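Local atomic coordinates of sortase (Actinomyces oris, PDB entry 5UTT), a protein that probably acts as a cell-wall transpeptidase, cleaving the sorting signals of surface proteins and joining the proteins covalently to the cell envelope. Residues P139-G151 against N159-Y171. Numbering follows the deposited sequence.
Sequences PTDRYITLTTCHG and NDLRWIVHAKFAY
Trp163 turns the edge of its six-membered ring to the face of His150: CE3 stands 3.7 Å above the imidazole plane, over its centre, and the planes meet at 70°, a T-shaped stack. Both side chains leave the same face of the sheet, and with CG anti to the backbone N (chi1 -168° for each) they run side by side. Arg82 bonds ND1 of His150, and His117 stacks on Trp163. Over one face of the Arg162 guanidinium, toward its rim, packs Cys149 SG, 3.8 Å from NH1. In the guanidinium plane, Arg162 NH1 donates to Asn159 O (2.8 Å) and to Leu161 O (3.0 Å), two bonds that fix the group's rotation. Leu161 O is gripped twice, by His150 N and Arg162 NH1 from opposite faces of its plane. Farther along, Lys168 CB makes an off-centre CH-pi contact with the Tyr143 ring, 4.3 Å from its centroid. The extended Lys168 chain carries NZ to 3.0 Å from Asp141 OD2, a salt bridge in which the ammonium meets that oxygen from above the carboxylate plane. At the edge of the His166 ring lies Thr145 OG1, 3.0 Å from CD2; this hydroxyl bonds Asn75, whereas His166 NE2 bonds Val127 O. Nine backbone hydrogen bonds, from Phe169 N to Arg142 O through the His150-Leu161 pair, establish an antiparallel hairpin, flanked by strands 74-79 and 108-120. Thr145 to Cys149 reads TLTTC, the sortase TLXTC signature, marking Cys149 as the probable nucleophile; Arg162, on the next strand with its guanidinium against SG, is probably the active-site arginine, as in other sortases of this beta-barrel fold.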
ATOM      1  N   PRO A 139      16.072   7.863  -5.845  1.00 20.12           N
ATOM      2  CA  PRO A 139      15.098   6.998  -6.543  1.00 19.85           C
ATOM      3  C   PRO A 139      14.914   7.254  -8.022  1.00 19.94           C
ATOM      4  O   PRO A 139      14.986   8.414  -8.453  1.00 20.22           O
ATOM      5  CB  PRO A 139      13.780   7.312  -5.834  1.00 20.00           C
ATOM      6  CG  PRO A 139      13.951   8.705  -5.300  1.00 20.22           C
ATOM      7  CD  PRO A 139      15.414   8.867  -4.981  1.00 20.40           C
ATOM      8  N   THR A 140      14.663   6.174  -8.773  1.00 19.96           N
ATOM      9  CA  THR A 140      14.205   6.254 -10.169  1.00 20.94           C
ATOM     10  C   THR A 140      12.804   5.705 -10.426  1.00 20.18           C
ATOM     11  O   THR A 140      12.091   6.229 -11.289  1.00 18.57           O
ATOM     12  CB  THR A 140      15.172   5.513 -11.095  1.00 22.15           C
ATOM     13  OG1 THR A 140      16.458   6.109 -10.941  1.00 22.75           O
ATOM     14  CG2 THR A 140      14.710   5.610 -12.507  1.00 23.52           C
ATOM     15  N   ASP A 141      12.417   4.674  -9.658  1.00 19.99           N
ATOM     16  CA  ASP A 141      11.153   3.984  -9.850  1.00 20.08           C
ATOM     17  C   ASP A 141      10.129   4.414  -8.798  1.00 18.17           C
ATOM     18  O   ASP A 141      10.450   5.150  -7.887  1.00 17.44           O
ATOM     19  CB  ASP A 141      11.375   2.478  -9.761  1.00 21.79           C
ATOM     20  CG  ASP A 141      12.161   1.938 -10.941  1.00 24.84           C
ATOM     21  OD1 ASP A 141      11.939   2.426 -12.070  1.00 26.81           O
ATOM     22  OD2 ASP A 141      12.977   1.010 -10.740  1.00 29.44           O
ATOM     23  N   ARG A 142       8.902   4.003  -9.018  1.00 16.60           N
ATOM     24  CA  ARG A 142       7.808   4.316  -8.118  1.00 16.03           C
ATOM     25  C   ARG A 142       7.415   3.025  -7.410  1.00 14.64           C
ATOM     26  O   ARG A 142       7.065   2.027  -8.067  1.00 13.47           O
ATOM     27  CB  ARG A 142       6.663   4.853  -8.940  1.00 16.54           C
ATOM     28  CG  ARG A 142       6.926   6.162  -9.639  1.00 18.44           C
ATOM     29  CD  ARG A 142       5.850   6.452 -10.668  1.00 19.22           C
ATOM     30  NE  ARG A 142       6.037   7.789 -11.186  1.00 21.33           N
ATOM     31  CZ  ARG A 142       6.924   8.124 -12.118  1.00 22.20           C
ATOM     32  NH1 ARG A 142       7.698   7.196 -12.698  1.00 23.34           N
ATOM     33  NH2 ARG A 142       7.019   9.401 -12.486  1.00 22.95           N
ATOM     34  N   TYR A 143       7.483   3.028  -6.069  1.00 13.71           N
ATOM     35  CA  TYR A 143       7.096   1.861  -5.269  1.00 13.37           C
ATOM     36  C   TYR A 143       5.947   2.201  -4.353  1.00 12.22           C
ATOM     37  O   TYR A 143       5.712   3.387  -4.028  1.00 12.49           O
ATOM     38  CB  TYR A 143       8.231   1.369  -4.375  1.00 13.82           C
ATOM     39  CG  TYR A 143       9.244   0.508  -5.063  1.00 15.14           C
ATOM     40  CD1 TYR A 143       9.116  -0.861  -5.059  1.00 16.09           C
ATOM     41  CD2 TYR A 143      10.281   1.074  -5.782  1.00 16.35           C
ATOM     42  CE1 TYR A 143      10.030  -1.670  -5.695  1.00 16.99           C
ATOM     43  CE2 TYR A 143      11.211   0.284  -6.426  1.00 17.06           C
ATOM     44  CZ  TYR A 143      11.059  -1.099  -6.394  1.00 18.00           C
ATOM     45  OH  TYR A 143      11.935  -1.937  -7.020  1.00 20.43           O
ATOM     46  N   ILE A 144       5.280   1.140  -3.930  1.00 11.28           N
ATOM     47  CA  ILE A 144       4.391   1.177  -2.719  1.00 10.74           C
ATOM     48  C   ILE A 144       5.004   0.187  -1.735  1.00 10.50           C
ATOM     49  O   ILE A 144       5.581  -0.822  -2.147  1.00 10.57           O
ATOM     50  CB  ILE A 144       2.894   0.899  -3.030  1.00 10.56           C
ATOM     51  CG1 ILE A 144       1.978   1.208  -1.801  1.00 10.65           C
ATOM     52  CG2 ILE A 144       2.612  -0.543  -3.433  1.00 10.69           C
ATOM     53  CD1 ILE A 144       0.499   1.135  -2.043  1.00 10.71           C
ATOM     54  N   THR A 145       4.858   0.466  -0.438  1.00 10.58           N
ATOM     55  CA  THR A 145       5.352  -0.418   0.570  1.00 10.09           C
ATOM     56  C   THR A 145       4.224  -0.576   1.573  1.00  9.99           C
ATOM     57  O   THR A 145       3.676   0.420   2.004  1.00 10.14           O
ATOM     58  CB  THR A 145       6.599   0.133   1.282  1.00 10.29           C
ATOM     59  OG1 THR A 145       7.689   0.215   0.328  1.00 10.41           O
ATOM     60  CG2 THR A 145       7.060  -0.798   2.365  1.00 10.10           C
ATOM     61  N   LEU A 146       3.907  -1.820   1.883  1.00  9.77           N
ATOM     62  CA  LEU A 146       2.920  -2.124   2.955  1.00  9.93           C
ATOM     63  C   LEU A 146       3.649  -2.687   4.131  1.00  9.97           C
ATOM     64  O   LEU A 146       4.415  -3.672   3.953  1.00  9.93           O
ATOM     65  CB  LEU A 146       1.878  -3.128   2.473  1.00 10.05           C
ATOM     66  CG  LEU A 146       0.577  -2.630   1.807  1.00 10.57           C
ATOM     67  CD1 LEU A 146       0.853  -1.793   0.609  1.00 10.49           C
ATOM     68  CD2 LEU A 146      -0.333  -3.799   1.431  1.00 11.05           C
ATOM     69  N   THR A 147       3.313  -2.203   5.341  1.00 10.04           N
ATOM     70  CA  THR A 147       3.933  -2.650   6.571  1.00 10.16           C
ATOM     71  C   THR A 147       2.893  -3.061   7.587  1.00 10.34           C
ATOM     72  O   THR A 147       1.855  -2.425   7.686  1.00 10.27           O
ATOM     73  CB  THR A 147       4.902  -1.589   7.228  1.00 10.44           C
ATOM     74  OG1 THR A 147       4.215  -0.544   7.934  1.00 10.33           O
ATOM     75  CG2 THR A 147       5.755  -0.870   6.161  1.00 10.34           C
ATOM     76  N   THR A 148       3.223  -4.084   8.327  1.00 10.12           N
ATOM     77  CA  THR A 148       2.379  -4.510   9.449  1.00 10.57           C
ATOM     78  C   THR A 148       3.211  -5.346  10.430  1.00 10.68           C
ATOM     79  O   THR A 148       4.362  -5.659  10.177  1.00 10.86           O
ATOM     80  CB  THR A 148       1.149  -5.295   8.917  1.00 10.49           C
ATOM     81  OG1 THR A 148       0.209  -5.472  10.003  1.00 11.19           O
ATOM     82  CG2 THR A 148       1.537  -6.607   8.432  1.00 10.48           C
ATOM     83  N   CYS A 149       2.605  -5.776  11.543  1.00 11.38           N
ATOM     84  CA  CYS A 149       3.276  -6.564  12.562  1.00 12.06           C
ATOM     85  C   CYS A 149       3.306  -8.023  12.226  1.00 11.56           C
ATOM     86  O   CYS A 149       2.396  -8.517  11.578  1.00 11.45           O
ATOM     87  CB  CYS A 149       2.544  -6.374  13.920  1.00 13.07           C
ATOM     88  SG  CYS A 149       2.896  -4.752  14.603  1.00 17.04           S
ATOM     89  N   HIS A 150       4.343  -8.713  12.713  1.00 11.89           N
ATOM     90  CA  HIS A 150       4.455 -10.146  12.642  1.00 12.23           C
ATOM     91  C   HIS A 150       5.327 -10.639  13.840  1.00 12.54           C
ATOM     92  O   HIS A 150       6.263  -9.972  14.278  1.00 12.70           O
ATOM     93  CB  HIS A 150       5.067 -10.593  11.258  1.00 12.02           C
ATOM     94  CG  HIS A 150       4.956 -12.069  10.961  1.00 11.98           C
ATOM     95  ND1 HIS A 150       3.787 -12.668  10.553  1.00 12.33           N
ATOM     96  CD2 HIS A 150       5.881 -13.064  10.992  1.00 12.33           C
ATOM     97  CE1 HIS A 150       3.990 -13.948  10.326  1.00 12.30           C
ATOM     98  NE2 HIS A 150       5.252 -14.220  10.608  1.00 12.68           N
ATOM     99  N   GLY A 151       5.016 -11.794  14.386  1.00 13.28           N
ATOM    100  CA  GLY A 151       5.839 -12.376  15.451  1.00 14.21           C
ATOM    101  C   GLY A 151       6.790 -13.487  15.003  1.00 15.13           C
ATOM    102  O   GLY A 151       6.405 -14.386  14.242  1.00 15.87           O
ATOM    103  N   ASN A 159       4.340  -9.357  17.475  1.00 16.67           N
ATOM    104  CA  ASN A 159       4.707  -8.014  17.044  1.00 16.46           C
ATOM    105  C   ASN A 159       6.131  -7.643  17.365  1.00 15.83           C
ATOM    106  O   ASN A 159       6.471  -6.447  17.468  1.00 14.73           O
ATOM    107  CB  ASN A 159       3.713  -6.965  17.587  1.00 18.22           C
ATOM    108  CG  ASN A 159       3.582  -7.009  19.081  1.00 19.48           C
ATOM    109  OD1 ASN A 159       4.012  -7.971  19.724  1.00 21.41           O
ATOM    110  ND2 ASN A 159       2.996  -5.956  19.655  1.00 20.70           N
ATOM    111  N   ASP A 160       7.007  -8.645  17.470  1.00 15.98           N
ATOM    112  CA  ASP A 160       8.428  -8.337  17.658  1.00 16.50           C
ATOM    113  C   ASP A 160       9.070  -8.013  16.306  1.00 15.36           C
ATOM    114  O   ASP A 160      10.171  -7.507  16.238  1.00 16.70           O
ATOM    115  CB  ASP A 160       9.197  -9.442  18.411  1.00 17.84           C
ATOM    116  CG  ASP A 160       9.294 -10.761  17.651  1.00 18.89           C
ATOM    117  OD1 ASP A 160       8.456 -11.046  16.772  1.00 18.51           O
ATOM    118  OD2 ASP A 160      10.247 -11.522  17.960  1.00 21.72           O
ATOM    119  N   LEU A 161       8.355  -8.290  15.244  1.00 14.31           N
ATOM    120  CA  LEU A 161       8.882  -8.091  13.884  1.00 13.30           C
ATOM    121  C   LEU A 161       7.855  -7.332  13.043  1.00 12.52           C
ATOM    122  O   LEU A 161       6.743  -7.092  13.452  1.00 11.29           O
ATOM    123  CB  LEU A 161       9.204  -9.422  13.231  1.00 13.95           C
ATOM    124  CG  LEU A 161      10.352 -10.287  13.784  1.00 15.27           C
ATOM    125  CD1 LEU A 161      10.589 -11.560  12.972  1.00 16.06           C
ATOM    126  CD2 LEU A 161      11.589  -9.447  13.908  1.00 15.76           C
ATOM    127  N   ARG A 162       8.272  -6.957  11.833  1.00 11.53           N
ATOM    128  CA  ARG A 162       7.365  -6.291  10.892  1.00 11.40           C
ATOM    129  C   ARG A 162       7.430  -6.989   9.532  1.00 11.51           C
ATOM    130  O   ARG A 162       8.515  -7.144   8.964  1.00 12.18           O
ATOM    131  CB  ARG A 162       7.715  -4.788  10.747  1.00 11.25           C
ATOM    132  CG  ARG A 162       7.755  -4.004  12.051  1.00 11.45           C
ATOM    133  CD  ARG A 162       6.361  -3.859  12.617  1.00 11.38           C
ATOM    134  NE  ARG A 162       6.311  -2.948  13.779  1.00 11.86           N
ATOM    135  CZ  ARG A 162       6.425  -3.372  15.019  1.00 12.39           C
ATOM    136  NH1 ARG A 162       6.648  -4.680  15.242  1.00 12.49           N
ATOM    137  NH2 ARG A 162       6.345  -2.511  16.038  1.00 12.90           N
ATOM    138  N   TRP A 163       6.278  -7.382   9.008  1.00 11.08           N
ATOM    139  CA  TRP A 163       6.186  -7.930   7.655  1.00 11.11           C
ATOM    140  C   TRP A 163       6.018  -6.783   6.659  1.00 10.83           C
ATOM    141  O   TRP A 163       5.087  -5.975   6.730  1.00 10.25           O
ATOM    142  CB  TRP A 163       5.035  -8.923   7.562  1.00 11.07           C
ATOM    143  CG  TRP A 163       5.048  -9.722   6.303  1.00 11.53           C
ATOM    144  CD1 TRP A 163       4.866  -9.280   5.010  1.00 11.50           C
ATOM    145  CD2 TRP A 163       5.128 -11.140   6.227  1.00 11.55           C
ATOM    146  NE1 TRP A 163       4.865 -10.350   4.138  1.00 11.56           N
ATOM    147  CE2 TRP A 163       5.051 -11.501   4.872  1.00 11.69           C
ATOM    148  CE3 TRP A 163       5.315 -12.149   7.182  1.00 11.78           C
ATOM    149  CZ2 TRP A 163       5.131 -12.812   4.473  1.00 11.86           C
ATOM    150  CZ3 TRP A 163       5.394 -13.441   6.779  1.00 11.97           C
ATOM    151  CH2 TRP A 163       5.293 -13.768   5.435  1.00 12.21           C
ATOM    152  N   ILE A 164       6.930  -6.741   5.682  1.00 11.02           N
ATOM    153  CA  ILE A 164       7.020  -5.645   4.720  1.00 11.40           C
ATOM    154  C   ILE A 164       6.816  -6.212   3.319  1.00 11.42           C
ATOM    155  O   ILE A 164       7.434  -7.184   2.964  1.00 12.29           O
ATOM    156  CB  ILE A 164       8.407  -5.001   4.703  1.00 11.73           C
ATOM    157  CG1 ILE A 164       8.899  -4.699   6.119  1.00 11.91           C
ATOM    158  CG2 ILE A 164       8.424  -3.755   3.798  1.00 12.05           C
ATOM    159  CD1 ILE A 164       8.036  -3.703   6.850  1.00 11.71           C
ATOM    160  N   VAL A 165       5.920  -5.601   2.546  1.00 11.10           N
ATOM    161  CA  VAL A 165       5.764  -5.958   1.120  1.00 11.27           C
ATOM    162  C   VAL A 165       6.114  -4.770   0.240  1.00 10.99           C
ATOM    163  O   VAL A 165       5.570  -3.695   0.402  1.00 10.43           O
ATOM    164  CB  VAL A 165       4.342  -6.470   0.774  1.00 11.37           C
ATOM    165  CG1 VAL A 165       4.150  -6.726  -0.738  1.00 11.50           C
ATOM    166  CG2 VAL A 165       4.074  -7.735   1.521  1.00 11.51           C
ATOM    167  N   HIS A 166       6.987  -5.012  -0.729  1.00 11.19           N
ATOM    168  CA  HIS A 166       7.305  -3.988  -1.746  1.00 11.76           C
ATOM    169  C   HIS A 166       6.668  -4.309  -3.112  1.00 11.70           C
ATOM    170  O   HIS A 166       6.685  -5.455  -3.544  1.00 11.88           O
ATOM    171  CB  HIS A 166       8.834  -3.896  -1.940  1.00 12.02           C
ATOM    172  CG  HIS A 166       9.567  -3.349  -0.763  1.00 12.30           C
ATOM    173  ND1 HIS A 166      10.631  -3.994  -0.165  1.00 12.79           N
ATOM    174  CD2 HIS A 166       9.330  -2.250  -0.015  1.00 12.45           C
ATOM    175  CE1 HIS A 166      11.052  -3.277   0.860  1.00 13.14           C
ATOM    176  NE2 HIS A 166      10.266  -2.224   0.982  1.00 12.85           N
ATOM    177  N   ALA A 167       6.127  -3.296  -3.781  1.00 11.96           N
ATOM    178  CA  ALA A 167       5.542  -3.438  -5.117  1.00 12.38           C
ATOM    179  C   ALA A 167       5.995  -2.267  -5.999  1.00 12.79           C
ATOM    180  O   ALA A 167       5.970  -1.112  -5.590  1.00 12.54           O
ATOM    181  CB  ALA A 167       4.015  -3.553  -5.077  1.00 12.53           C
ATOM    182  N   LYS A 168       6.484  -2.619  -7.186  1.00 13.31           N
ATOM    183  CA  LYS A 168       6.938  -1.637  -8.176  1.00 14.01           C
ATOM    184  C   LYS A 168       5.798  -1.233  -9.127  1.00 13.25           C
ATOM    185  O   LYS A 168       5.016  -2.074  -9.562  1.00 13.35           O
ATOM    186  CB  LYS A 168       8.108  -2.236  -8.957  1.00 15.47           C
ATOM    187  CG  LYS A 168       8.729  -1.273  -9.956  1.00 16.91           C
ATOM    188  CD  LYS A 168      10.044  -1.825 -10.510  1.00 19.40           C
ATOM    189  CE  LYS A 168      10.472  -1.024 -11.715  1.00 21.37           C
ATOM    190  NZ  LYS A 168      11.841  -1.353 -12.195  1.00 23.11           N
ATOM    191  N   PHE A 169       5.725   0.045  -9.459  1.00 13.44           N
ATOM    192  CA  PHE A 169       4.677   0.554 -10.328  1.00 13.71           C
ATOM    193  C   PHE A 169       4.641  -0.175 -11.661  1.00 14.58           C
ATOM    194  O   PHE A 169       5.721  -0.371 -12.282  1.00 15.01           O
ATOM    195  CB  PHE A 169       4.848   2.064 -10.501  1.00 13.81           C
ATOM    196  CG  PHE A 169       3.782   2.713 -11.344  1.00 13.82           C
ATOM    197  CD1 PHE A 169       2.494   2.925 -10.859  1.00 13.70           C
ATOM    198  CD2 PHE A 169       4.059   3.090 -12.627  1.00 14.25           C
ATOM    199  CE1 PHE A 169       1.514   3.500 -11.650  1.00 13.67           C
ATOM    200  CE2 PHE A 169       3.101   3.664 -13.412  1.00 14.20           C
ATOM    201  CZ  PHE A 169       1.823   3.859 -12.934  1.00 14.16           C
ATOM    202  N   ALA A 170       3.451  -0.587 -12.110  1.00 14.01           N
ATOM    203  CA  ALA A 170       3.285  -1.312 -13.362  1.00 15.16           C
ATOM    204  C   ALA A 170       2.573  -0.473 -14.407  1.00 16.19           C
ATOM    205  O   ALA A 170       3.124  -0.225 -15.483  1.00 17.13           O
ATOM    206  CB  ALA A 170       2.531  -2.621 -13.141  1.00 15.17           C
ATOM    207  N   TYR A 171       1.371  -0.013 -14.099  1.00 15.76           N
ATOM    208  CA  TYR A 171       0.643   0.869 -15.012  1.00 16.24           C
ATOM    209  C   TYR A 171      -0.385   1.663 -14.241  1.00 15.62           C
ATOM    210  O   TYR A 171      -0.615   1.402 -13.050  1.00 14.17           O
ATOM    211  CB  TYR A 171      -0.046   0.047 -16.105  1.00 17.47           C
ATOM    212  CG  TYR A 171      -1.086  -0.919 -15.610  1.00 18.71           C
ATOM    213  CD1 TYR A 171      -2.414  -0.508 -15.459  1.00 20.24           C
ATOM    214  CD2 TYR A 171      -0.761  -2.225 -15.294  1.00 19.96           C
ATOM    215  CE1 TYR A 171      -3.377  -1.382 -15.022  1.00 20.66           C
ATOM    216  CE2 TYR A 171      -1.729  -3.112 -14.850  1.00 21.02           C
ATOM    217  CZ  TYR A 171      -3.032  -2.661 -14.717  1.00 21.60           C
ATOM    218  OH  TYR A 171      -4.005  -3.499 -14.272  1.00 23.38           O
TER